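Local coordinates for pullulanase (Bacillus acidopullulyticus, PDB 2WAN), which hydrolyses the alpha-1,6-glucosidic linkages of pullulan and probably of branched starch fragments, acting as a debranching enzyme, at residues S230-T241 against V251-N259. Sequence-based numbering, arbitrary orientation.
Sequences SLTVPEGGEKVT and VFDSVNHPN
Ser254 folds OG between its own backbone N and carbonyl carbon (chi1 61°), where it meets Thr241 just beyond the end of strand 250-253, while Asn256, with CG beside its backbone N (chi1 -68°), sends its amide to Ser230. Thr241 is gripped twice: its N donates almost straight to Ser254 OG (3.0 Å, 168° at the hydrogen), and its O accepts from Ser254 N at 2.9 Å. The side-chain oxygen thus replaces a backbone acceptor just where strand 250-253, at the edge of its sheet, gives way to a turn. Water 2 donates to Glu238 OE1 and Lys239 O and is itself the acceptor for Ser254 OG. Toward strand 223-233, Asn256 ND2 reaches Ser230 O at 3.0 Å, tilted from the carbonyl plane, and also donates to the syn lone pair of Asp253 OD1. Asp253 OD2 takes Asn256 N at 2.7 Å from above the carboxylate plane, an Asx motif; Tyr212 OH is a further partner of OD1. Between these polar clusters Leu231 CD1 lies 3.7 Å from Val255 CB, and Val255 CG2 packs 3.9 Å from Val240 CG2. Residues 254-256 thus tie strand 223-233 of one X25-domain sheet to strand 238-245 of the other, adding to the type II turn Pro234-Gly237 that links them in the chain. With Asn256 N and ND2 donating to it, and Val255 N more weakly, the Asp253 carboxylate is probably stabilised as the anion, holding the Asn256 amide in place for Ser230.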
loop_
_atom_site.group_PDB
_atom_site.type_symbol
_atom_site.label_atom_id
_atom_site.label_comp_id
_atom_site.label_asym_id
_atom_site.label_seq_id
_atom_site.Cartn_x
_atom_site.Cartn_y
_atom_site.Cartn_z
ATOM N N SER A 230 35.175 14.202 33.007
ATOM C CA SER A 230 36.036 13.116 33.504
ATOM C C SER A 230 35.311 12.236 34.514
ATOM O O SER A 230 34.653 12.740 35.428
ATOM C CB SER A 230 37.308 13.675 34.153
ATOM O OG SER A 230 38.070 14.406 33.210
ATOM N N LEU A 231 35.465 10.924 34.340
ATOM C CA LEU A 231 34.843 9.914 35.198
ATOM C C LEU A 231 35.843 8.802 35.518
ATOM O O LEU A 231 36.296 8.087 34.619
ATOM C CB LEU A 231 33.598 9.321 34.514
ATOM C CG LEU A 231 32.899 8.093 35.115
ATOM C CD1 LEU A 231 32.090 8.469 36.337
ATOM C CD2 LEU A 231 32.000 7.432 34.087
ATOM N N THR A 232 36.190 8.663 36.795
ATOM C CA THR A 232 37.027 7.549 37.233
ATOM C C THR A 232 36.174 6.495 37.945
ATOM O O THR A 232 35.436 6.804 38.881
ATOM C CB THR A 232 38.208 8.005 38.129
ATOM O OG1 THR A 232 37.705 8.722 39.259
ATOM C CG2 THR A 232 39.141 8.913 37.363
ATOM N N VAL A 233 36.264 5.262 37.456
ATOM C CA VAL A 233 35.547 4.122 38.021
ATOM C C VAL A 233 36.518 3.326 38.898
ATOM O O VAL A 233 37.542 2.846 38.403
ATOM C CB VAL A 233 34.932 3.228 36.909
ATOM C CG1 VAL A 233 34.280 1.977 37.495
ATOM C CG2 VAL A 233 33.916 4.017 36.104
ATOM N N PRO A 234 36.199 3.190 40.204
ATOM C CA PRO A 234 37.106 2.584 41.186
ATOM C C PRO A 234 37.373 1.096 40.956
ATOM O O PRO A 234 36.750 0.476 40.088
ATOM C CB PRO A 234 36.360 2.775 42.513
ATOM C CG PRO A 234 34.922 2.842 42.124
ATOM C CD PRO A 234 34.917 3.583 40.821
ATOM N N GLU A 235 38.304 0.551 41.739
ATOM C CA GLU A 235 38.603 -0.881 41.788
ATOM C C GLU A 235 37.333 -1.737 41.762
ATOM O O GLU A 235 36.399 -1.496 42.531
ATOM C CB GLU A 235 39.392 -1.183 43.068
ATOM C CG GLU A 235 39.924 -2.606 43.187
ATOM C CD GLU A 235 41.317 -2.761 42.604
ATOM O OE1 GLU A 235 42.160 -1.859 42.811
ATOM O OE2 GLU A 235 41.573 -3.793 41.946
ATOM N N GLY A 236 37.306 -2.727 40.873
ATOM C CA GLY A 236 36.212 -3.702 40.829
ATOM C C GLY A 236 35.046 -3.339 39.926
ATOM O O GLY A 236 34.202 -4.185 39.625
ATOM N N GLY A 237 34.998 -2.082 39.490
ATOM C CA GLY A 237 33.922 -1.606 38.627
ATOM C C GLY A 237 32.748 -1.059 39.416
ATOM O O GLY A 237 32.687 -1.211 40.638
ATOM N N GLU A 238 31.815 -0.422 38.710
ATOM C CA GLU A 238 30.652 0.210 39.333
ATOM C C GLU A 238 29.527 0.410 38.319
ATOM O O GLU A 238 29.777 0.734 37.154
ATOM C CB GLU A 238 31.047 1.559 39.943
ATOM C CG GLU A 238 30.009 2.170 40.874
ATOM C CD GLU A 238 30.440 3.509 41.449
ATOM O OE1 GLU A 238 29.554 4.289 41.854
ATOM O OE2 GLU A 238 31.657 3.787 41.504
ATOM N N LYS A 239 28.293 0.204 38.767
ATOM C CA LYS A 239 27.120 0.581 37.992
ATOM C C LYS A 239 26.953 2.089 38.128
ATOM O O LYS A 239 26.915 2.622 39.243
ATOM C CB LYS A 239 25.874 -0.150 38.503
ATOM C CG LYS A 239 24.657 -0.024 37.594
ATOM C CD LYS A 239 23.395 -0.522 38.294
ATOM C CE LYS A 239 22.149 -0.198 37.488
ATOM N NZ LYS A 239 20.913 -0.586 38.220
ATOM N N VAL A 240 26.884 2.777 36.993
ATOM C CA VAL A 240 26.803 4.233 36.987
ATOM C C VAL A 240 25.514 4.694 36.315
ATOM O O VAL A 240 25.101 4.152 35.288
ATOM C CB VAL A 240 28.029 4.873 36.280
ATOM C CG1 VAL A 240 28.011 6.395 36.423
ATOM C CG2 VAL A 240 29.334 4.307 36.831
ATOM N N THR A 241 24.873 5.690 36.909
ATOM C CA THR A 241 23.735 6.338 36.281
ATOM C C THR A 241 24.168 7.689 35.722
ATOM O O THR A 241 24.816 8.482 36.417
ATOM C CB THR A 241 22.546 6.481 37.259
ATOM O OG1 THR A 241 22.124 5.176 37.671
ATOM C CG2 THR A 241 21.366 7.190 36.598
ATOM N N VAL A 251 24.030 17.979 33.011
ATOM C CA VAL A 251 24.518 16.618 32.842
ATOM C C VAL A 251 25.186 16.176 34.138
ATOM O O VAL A 251 26.076 16.862 34.650
ATOM C CB VAL A 251 25.532 16.532 31.665
ATOM C CG1 VAL A 251 26.199 15.159 31.608
ATOM C CG2 VAL A 251 24.845 16.878 30.347
ATOM N N PHE A 252 24.747 15.035 34.662
ATOM C CA PHE A 252 25.279 14.485 35.898
ATOM C C PHE A 252 25.645 13.025 35.699
ATOM O O PHE A 252 25.112 12.359 34.814
ATOM C CB PHE A 252 24.231 14.551 37.022
ATOM C CG PHE A 252 23.729 15.933 37.316
ATOM C CD1 PHE A 252 24.492 16.817 38.076
ATOM C CD2 PHE A 252 22.485 16.345 36.852
ATOM C CE1 PHE A 252 24.024 18.098 38.359
ATOM C CE2 PHE A 252 22.006 17.622 37.131
ATOM C CZ PHE A 252 22.778 18.499 37.887
ATOM N N ASP A 253 26.554 12.532 36.532
ATOM C CA ASP A 253 26.726 11.093 36.721
ATOM C C ASP A 253 26.722 10.788 38.216
ATOM O O ASP A 253 26.961 11.678 39.035
ATOM C CB ASP A 253 27.985 10.559 36.021
ATOM C CG ASP A 253 29.276 11.106 36.616
ATOM O OD1 ASP A 253 29.812 12.092 36.066
ATOM O OD2 ASP A 253 29.766 10.545 37.620
ATOM N N SER A 254 26.448 9.532 38.564
ATOM C CA SER A 254 26.267 9.133 39.961
ATOM C C SER A 254 27.577 8.993 40.746
ATOM O O SER A 254 27.551 8.841 41.969
ATOM C CB SER A 254 25.453 7.835 40.046
ATOM O OG SER A 254 26.128 6.770 39.391
ATOM N N VAL A 255 28.713 9.041 40.051
ATOM C CA VAL A 255 30.016 8.992 40.717
ATOM C C VAL A 255 30.477 10.396 41.107
ATOM O O VAL A 255 30.858 10.628 42.258
ATOM C CB VAL A 255 31.088 8.275 39.861
ATOM C CG1 VAL A 255 32.449 8.272 40.565
ATOM C CG2 VAL A 255 30.658 6.852 39.546
ATOM N N ASN A 256 30.440 11.325 40.149
ATOM C CA ASN A 256 30.805 12.721 40.406
ATOM C C ASN A 256 29.761 13.460 41.242
ATOM O O ASN A 256 30.091 14.416 41.947
ATOM C CB ASN A 256 31.054 13.485 39.100
ATOM C CG ASN A 256 32.304 13.012 38.370
ATOM O OD1 ASN A 256 33.391 12.971 38.937
ATOM N ND2 ASN A 256 32.152 12.671 37.093
ATOM N N HIS A 257 28.506 13.025 41.150
ATOM C CA HIS A 257 27.420 13.615 41.938
ATOM C C HIS A 257 26.505 12.516 42.490
ATOM O O HIS A 257 25.467 12.217 41.893
ATOM C CB HIS A 257 26.633 14.636 41.108
ATOM C CG HIS A 257 27.442 15.831 40.703
ATOM N ND1 HIS A 257 28.039 15.942 39.465
ATOM C CD2 HIS A 257 27.770 16.956 41.381
ATOM C CE1 HIS A 257 28.691 17.089 39.393
ATOM N NE2 HIS A 257 28.545 17.723 40.543
ATOM N N PRO A 258 26.896 11.913 43.634
ATOM C CA PRO A 258 26.275 10.697 44.182
ATOM C C PRO A 258 24.773 10.805 44.459
ATOM O O PRO A 258 23.994 10.043 43.883
ATOM C CB PRO A 258 27.059 10.448 45.480
ATOM C CG PRO A 258 28.351 11.161 45.289
ATOM C CD PRO A 258 28.005 12.377 44.486
ATOM N N ASN A 259 24.370 11.724 45.330
ATOM C CA ASN A 259 22.948 11.915 45.604
ATOM C C ASN A 259 22.500 13.334 45.270
ATOM O O ASN A 259 21.911 14.034 46.097
ATOM C CB ASN A 259 22.580 11.504 47.044
ATOM C CG ASN A 259 21.166 10.915 47.147
ATOM O OD1 ASN A 259 20.168 11.629 47.018
ATOM N ND2 ASN A 259 21.083 9.607 47.385
HETATM O O HOH W 1 35.377 11.017 38.578
HETATM O O HOH W 2 27.332 4.911 40.657
#